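PDB 6KD0: vibralactone Cyclase from Boreostereum vibrans, which catalyses the cyclization that forms the fused bicyclic beta-lactone of vibralactone, on an alpha/beta-hydrolase fold. Local coordinates for residues A[10-15]-A[228-233]; A[20-25]-A[234-239]. All coordinates share one frame; numbering follows the deposited sequence.

Contact 1 (A[10-15]-A[228-233])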
loop_
_atom_site.group_PDB
_atom_site.type_symbol
_atom_site.label_atom_id
_atom_site.label_comp_id
_atom_site.label_asym_id
_atom_site.label_seq_id
_atom_site.Cartn_x
_atom_site.Cartn_y
_atom_site.Cartn_z
ATOM N N GLY A 10 -14.389 12.764 -15.745
ATOM C CA GLY A 10 -15.370 12.739 -14.644
ATOM C C GLY A 10 -14.899 11.781 -13.550
ATOM O O GLY A 10 -15.645 10.928 -13.121
ATOM N N LEU A 11 -13.642 11.906 -13.167
ATOM C CA LEU A 11 -13.013 11.068 -12.150
ATOM C C LEU A 11 -13.736 11.160 -10.810
ATOM O O LEU A 11 -13.822 10.160 -10.093
ATOM C CB LEU A 11 -11.539 11.450 -12.003
ATOM C CG LEU A 11 -10.650 10.939 -13.141
ATOM C CD1 LEU A 11 -9.186 10.950 -12.782
ATOM C CD2 LEU A 11 -11.044 9.532 -13.547
ATOM N N SER A 12 -14.288 12.326 -10.469
ATOM C CA SER A 12 -14.909 12.546 -9.169
ATOM C C SER A 12 -16.433 12.647 -9.224
ATOM O O SER A 12 -17.057 13.116 -8.264
ATOM C CB SER A 12 -14.322 13.790 -8.509
ATOM O OG SER A 12 -14.296 14.873 -9.405
ATOM N N THR A 13 -17.056 12.193 -10.306
ATOM C CA THR A 13 -18.505 12.031 -10.324
ATOM C C THR A 13 -18.829 10.603 -9.895
ATOM O O THR A 13 -18.240 9.647 -10.414
ATOM C CB THR A 13 -19.060 12.323 -11.718
ATOM O OG1 THR A 13 -18.432 11.444 -12.650
ATOM C CG2 THR A 13 -18.737 13.748 -12.143
ATOM N N ALA A 14 -19.767 10.459 -8.959
ATOM C CA ALA A 14 -20.000 9.164 -8.330
ATOM C C ALA A 14 -20.281 8.078 -9.366
ATOM O O ALA A 14 -21.135 8.237 -10.243
ATOM C CB ALA A 14 -21.154 9.268 -7.337
ATOM N N HIS A 15 -19.521 6.990 -9.282
ATOM C CA HIS A 15 -19.796 5.801 -10.077
ATOM C C HIS A 15 -21.226 5.337 -9.806
ATOM O O HIS A 15 -21.640 5.287 -8.637
ATOM C CB HIS A 15 -18.804 4.687 -9.716
ATOM C CG HIS A 15 -18.801 3.530 -10.671
ATOM N ND1 HIS A 15 -19.830 2.612 -10.743
ATOM C CD2 HIS A 15 -17.878 3.133 -11.581
ATOM C CE1 HIS A 15 -19.550 1.712 -11.669
ATOM N NE2 HIS A 15 -18.368 2.000 -12.188
ATOM N N MET A 228 -6.750 17.842 -4.751
ATOM C CA MET A 228 -6.812 18.199 -3.332
ATOM C C MET A 228 -7.936 19.187 -3.036
ATOM O O MET A 228 -8.548 19.122 -1.958
ATOM C CB MET A 228 -5.469 18.759 -2.854
ATOM C CG MET A 228 -5.324 18.806 -1.328
ATOM S SD MET A 228 -5.059 17.180 -0.570
ATOM C CE MET A 228 -3.471 16.767 -1.265
ATOM N N GLU A 229 -8.229 20.097 -3.967
ATOM C CA GLU A 229 -9.353 21.020 -3.826
ATOM C C GLU A 229 -10.631 20.462 -4.449
ATOM O O GLU A 229 -11.711 20.544 -3.846
ATOM C CB GLU A 229 -9.011 22.364 -4.475
ATOM C CG GLU A 229 -7.903 23.124 -3.788
ATOM C CD GLU A 229 -8.210 23.415 -2.337
ATOM O OE1 GLU A 229 -9.379 23.744 -2.025
ATOM O OE2 GLU A 229 -7.280 23.322 -1.511
ATOM N N GLU A 230 -10.516 19.894 -5.654
ATOM C CA GLU A 230 -11.685 19.362 -6.352
ATOM C C GLU A 230 -12.338 18.237 -5.556
ATOM O O GLU A 230 -13.569 18.132 -5.513
ATOM C CB GLU A 230 -11.291 18.894 -7.759
ATOM C CG GLU A 230 -12.159 17.756 -8.354
ATOM C CD GLU A 230 -11.412 16.894 -9.388
ATOM O OE1 GLU A 230 -11.942 15.821 -9.789
ATOM O OE2 GLU A 230 -10.294 17.290 -9.799
ATOM N N CYS A 231 -11.535 17.399 -4.893
ATOM C CA CYS A 231 -12.042 16.306 -4.075
ATOM C C CYS A 231 -11.886 16.578 -2.581
ATOM O O CYS A 231 -11.776 15.641 -1.788
ATOM C CB CYS A 231 -11.334 15.005 -4.452
ATOM S SG CYS A 231 -11.528 14.563 -6.190
ATOM N N ARG A 232 -11.874 17.854 -2.174
ATOM C CA ARG A 232 -11.600 18.157 -0.778
ATOM C C ARG A 232 -12.649 17.586 0.165
ATOM O O ARG A 232 -12.360 17.422 1.352
ATOM C CB ARG A 232 -11.492 19.666 -0.577
ATOM C CG ARG A 232 -12.785 20.415 -0.831
ATOM C CD ARG A 232 -12.512 21.909 -0.866
ATOM N NE ARG A 232 -13.734 22.670 -1.103
ATOM C CZ ARG A 232 -14.264 22.885 -2.303
ATOM N NH1 ARG A 232 -13.681 22.394 -3.389
ATOM N NH2 ARG A 232 -15.382 23.589 -2.416
ATOM N N ASP A 233 -13.857 17.277 -0.320
ATOM C CA ASP A 233 -14.889 16.693 0.533
ATOM C C ASP A 233 -15.284 15.290 0.078
ATOM O O ASP A 233 -16.422 14.866 0.293
ATOM C CB ASP A 233 -16.123 17.590 0.597
ATOM C CG ASP A 233 -15.826 18.955 1.194
ATOM O OD1 ASP A 233 -15.188 19.000 2.261
ATOM O OD2 ASP A 233 -16.237 19.977 0.592
#
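Ser12 and Cys231 mark the closest approach of the two backbones, their CA atoms 7.0 Å apart, where a type I beta turn (Gly10 to Thr13) from the N-terminal region meets the end of helix 227-230 of the alpha/beta-hydrolase fold. Gly10 opens the turn with a positive phi (56°), readily adopted without a CB, and Thr13 OG1 reinforces it by donating to Gly10 O at 2.9 Å. Ser12, small and polar, points toward the helix end. Its OG, set between the backbone N and the carbonyl carbon (chi1 48°), donates a short hydrogen bond of 2.6 Å to OE1 of Glu230, using the lone pair that faces away from OE2. Glu230 suits this place because its chain, extended beyond CG, spans the gap, while OE2 forms a salt bridge with Arg284 of helix 284-296; the carboxylate is thus held through both oxygens. Cys231 follows as the first residue to leave helical geometry, and its SG packs 3.7 Å from Ser12 CB, with Arg284 also against it. Where the chain leaves the helix, Arg232 turns back on Glu229 O, its N on one face of the carbonyl plane and its NH1, at 2.7 Å, on the opposite face.

Contact 2 (A[20-25]-A[234-239])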
loop_
_atom_site.group_PDB
_atom_site.type_symbol
_atom_site.label_atom_id
_atom_site.label_comp_id
_atom_site.label_asym_id
_atom_site.label_seq_id
_atom_site.Cartn_x
_atom_site.Cartn_y
_atom_site.Cartn_z
ATOM N N PRO A 20 -25.507 4.424 -4.638
ATOM C CA PRO A 20 -26.475 3.830 -3.694
ATOM C C PRO A 20 -25.817 3.203 -2.477
ATOM O O PRO A 20 -26.323 3.338 -1.346
ATOM C CB PRO A 20 -27.225 2.785 -4.539
ATOM C CG PRO A 20 -26.487 2.630 -5.805
ATOM C CD PRO A 20 -25.501 3.747 -5.948
ATOM N N VAL A 21 -24.676 2.537 -2.680
ATOM C CA VAL A 21 -23.942 1.942 -1.564
ATOM C C VAL A 21 -23.514 3.020 -0.583
ATOM O O VAL A 21 -23.606 2.848 0.640
ATOM C CB VAL A 21 -22.725 1.152 -2.076
ATOM C CG1 VAL A 21 -21.855 0.715 -0.913
ATOM C CG2 VAL A 21 -23.187 -0.047 -2.886
ATOM N N TRP A 22 -23.016 4.141 -1.106
ATOM C CA TRP A 22 -22.620 5.252 -0.240
ATOM C C TRP A 22 -23.821 5.820 0.503
ATOM O O TRP A 22 -23.718 6.181 1.683
ATOM C CB TRP A 22 -21.934 6.340 -1.072
ATOM C CG TRP A 22 -21.433 7.489 -0.240
ATOM C CD1 TRP A 22 -21.821 8.799 -0.325
ATOM C CD2 TRP A 22 -20.477 7.421 0.819
ATOM N NE1 TRP A 22 -21.151 9.551 0.610
ATOM C CE2 TRP A 22 -20.323 8.729 1.329
ATOM C CE3 TRP A 22 -19.727 6.384 1.384
ATOM C CZ2 TRP A 22 -19.450 9.026 2.361
ATOM C CZ3 TRP A 22 -18.857 6.689 2.422
ATOM C CH2 TRP A 22 -18.730 7.996 2.900
ATOM N N ALA A 23 -24.972 5.901 -0.174
ATOM C CA ALA A 23 -26.171 6.422 0.471
ATOM C C ALA A 23 -26.575 5.572 1.669
ATOM O O ALA A 23 -27.152 6.095 2.631
ATOM C CB ALA A 23 -27.315 6.521 -0.541
ATOM N N ALA A 24 -26.276 4.272 1.653
ATOM C CA ALA A 24 -26.626 3.455 2.819
ATOM C C ALA A 24 -25.520 3.337 3.873
ATOM O O ALA A 24 -25.764 2.749 4.936
ATOM C CB ALA A 24 -27.036 2.047 2.390
ATOM N N PHE A 25 -24.330 3.868 3.627
ATOM C CA PHE A 25 -23.228 3.739 4.587
ATOM C C PHE A 25 -23.531 4.536 5.849
ATOM O O PHE A 25 -23.861 5.722 5.751
ATOM C CB PHE A 25 -21.933 4.231 3.949
ATOM C CG PHE A 25 -20.717 4.121 4.841
ATOM C CD1 PHE A 25 -20.266 2.889 5.283
ATOM C CD2 PHE A 25 -20.009 5.258 5.208
ATOM C CE1 PHE A 25 -19.132 2.790 6.086
ATOM C CE2 PHE A 25 -18.875 5.170 6.010
ATOM C CZ PHE A 25 -18.438 3.932 6.446
ATOM N N ALA A 234 -14.353 14.546 -0.517
ATOM C CA ALA A 234 -14.701 13.253 -1.085
ATOM C C ALA A 234 -15.048 12.261 0.026
ATOM O O ALA A 234 -14.547 12.369 1.148
ATOM C CB ALA A 234 -13.557 12.702 -1.929
ATOM N N PRO A 235 -15.909 11.286 -0.262
ATOM C CA PRO A 235 -16.156 10.221 0.708
ATOM C C PRO A 235 -14.854 9.581 1.171
ATOM O O PRO A 235 -13.906 9.414 0.395
ATOM C CB PRO A 235 -17.016 9.225 -0.078
ATOM C CG PRO A 235 -17.656 10.036 -1.152
ATOM C CD PRO A 235 -16.628 11.055 -1.528
ATOM N N LEU A 236 -14.816 9.238 2.462
ATOM C CA LEU A 236 -13.801 8.401 3.102
ATOM C C LEU A 236 -12.450 9.095 3.269
ATOM O O LEU A 236 -11.630 8.625 4.048
ATOM C CB LEU A 236 -13.598 7.070 2.343
ATOM C CG LEU A 236 -14.819 6.176 2.104
ATOM C CD1 LEU A 236 -14.389 4.905 1.400
ATOM C CD2 LEU A 236 -15.540 5.844 3.415
ATOM N N LEU A 237 -12.187 10.194 2.557
ATOM C CA LEU A 237 -10.952 10.942 2.779
ATOM C C LEU A 237 -11.104 12.377 2.296
ATOM O O LEU A 237 -11.197 12.626 1.091
ATOM C CB LEU A 237 -9.759 10.282 2.076
ATOM C CG LEU A 237 -8.428 11.015 2.299
ATOM C CD1 LEU A 237 -8.021 10.983 3.784
ATOM C CD2 LEU A 237 -7.312 10.416 1.415
ATOM N N SER A 238 -11.127 13.321 3.226
ATOM C CA SER A 238 -11.219 14.735 2.912
ATOM C C SER A 238 -9.823 15.347 2.931
ATOM O O SER A 238 -8.880 14.760 3.468
ATOM C CB SER A 238 -12.138 15.432 3.914
ATOM O OG SER A 238 -11.574 15.395 5.217
ATOM N N LYS A 239 -9.693 16.510 2.284
ATOM C CA LYS A 239 -8.478 17.318 2.398
ATOM C C LYS A 239 -8.130 17.602 3.853
ATOM O O LYS A 239 -6.965 17.522 4.268
ATOM C CB LYS A 239 -8.665 18.631 1.629
ATOM C CG LYS A 239 -7.589 19.673 1.899
ATOM C CD LYS A 239 -7.774 20.882 0.980
ATOM C CE LYS A 239 -6.548 21.777 0.991
ATOM N NZ LYS A 239 -6.624 22.828 2.038
#
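Trp22, on the short helix 18-24, lays its indole against Pro235, and the CA atoms of this pair, 8.2 Å apart, are the nearest of the two backbones. Pro235 and Leu236 are the central residues of a type II beta turn from Ala234 to Leu237, which leads toward helix 239-249. Proline fits the first central position, where its ring matches the required phi; Leu236 takes the second with a positive phi (73°), less common for a residue with a side chain.

The tight part is a CH-pi contact. Pro235 CB sits over one face of the indole, 3.6 Å from the centroid of the six-membered ring and 16° off its normal, displaced slightly toward the rim. Trp22 gets there because CG stands anti to the backbone N (chi1 -177°), which carries the ring away from its helix. Pro235 CG lies over the same face, close above Trp22 CE2 at 3.9 Å. Leu236 adds its CD2 branch near the rim of the six-membered ring, meeting Trp22 CZ3 obliquely at 3.6 Å.

Farther along, the packing slackens. The same CD2 methyl is 4.3 Å from Phe25 CE2, and Phe25 finds an edge-to-face partner in Phe317. Pro20, Ala23 and Ala24 occupy the solvent-exposed side of the helix and do not meet the turn. On the protein side, Trp280 and Pro310 pack on Pro235, and Leu316 on Leu236.

No hydrogen bond crosses between these segments. The helix is therefore joined to the turn by apolar contact and by the attraction of the C-H of Pro235 CB to the electron-rich indole face, an interaction that depends on shape and ring orientation more than on charge.

Contacts 1 and 2, centred about 11 Å apart, are successive steps of one interface: residues 10-15 and then 20-25 meet the continuous run 228-239. Within that run, Arg232 O and Lys239 N lie 3.0 Å apart, a probable hydrogen bond between the loop just after helix 227-230 and the first residue of helix 239-249; Glu229 OE2 and Lys239 NZ, both within 228-239, add a long, weak ion pair. Trp280 bridges the two contacts, touching Ser12 in one and Pro235 in the other. It precedes Asp281, which with Ser177 and His311 probably forms the catalytic triad. Cys231 and Leu236 approach this group without touching it, whereas Leu237 packs on Asp281.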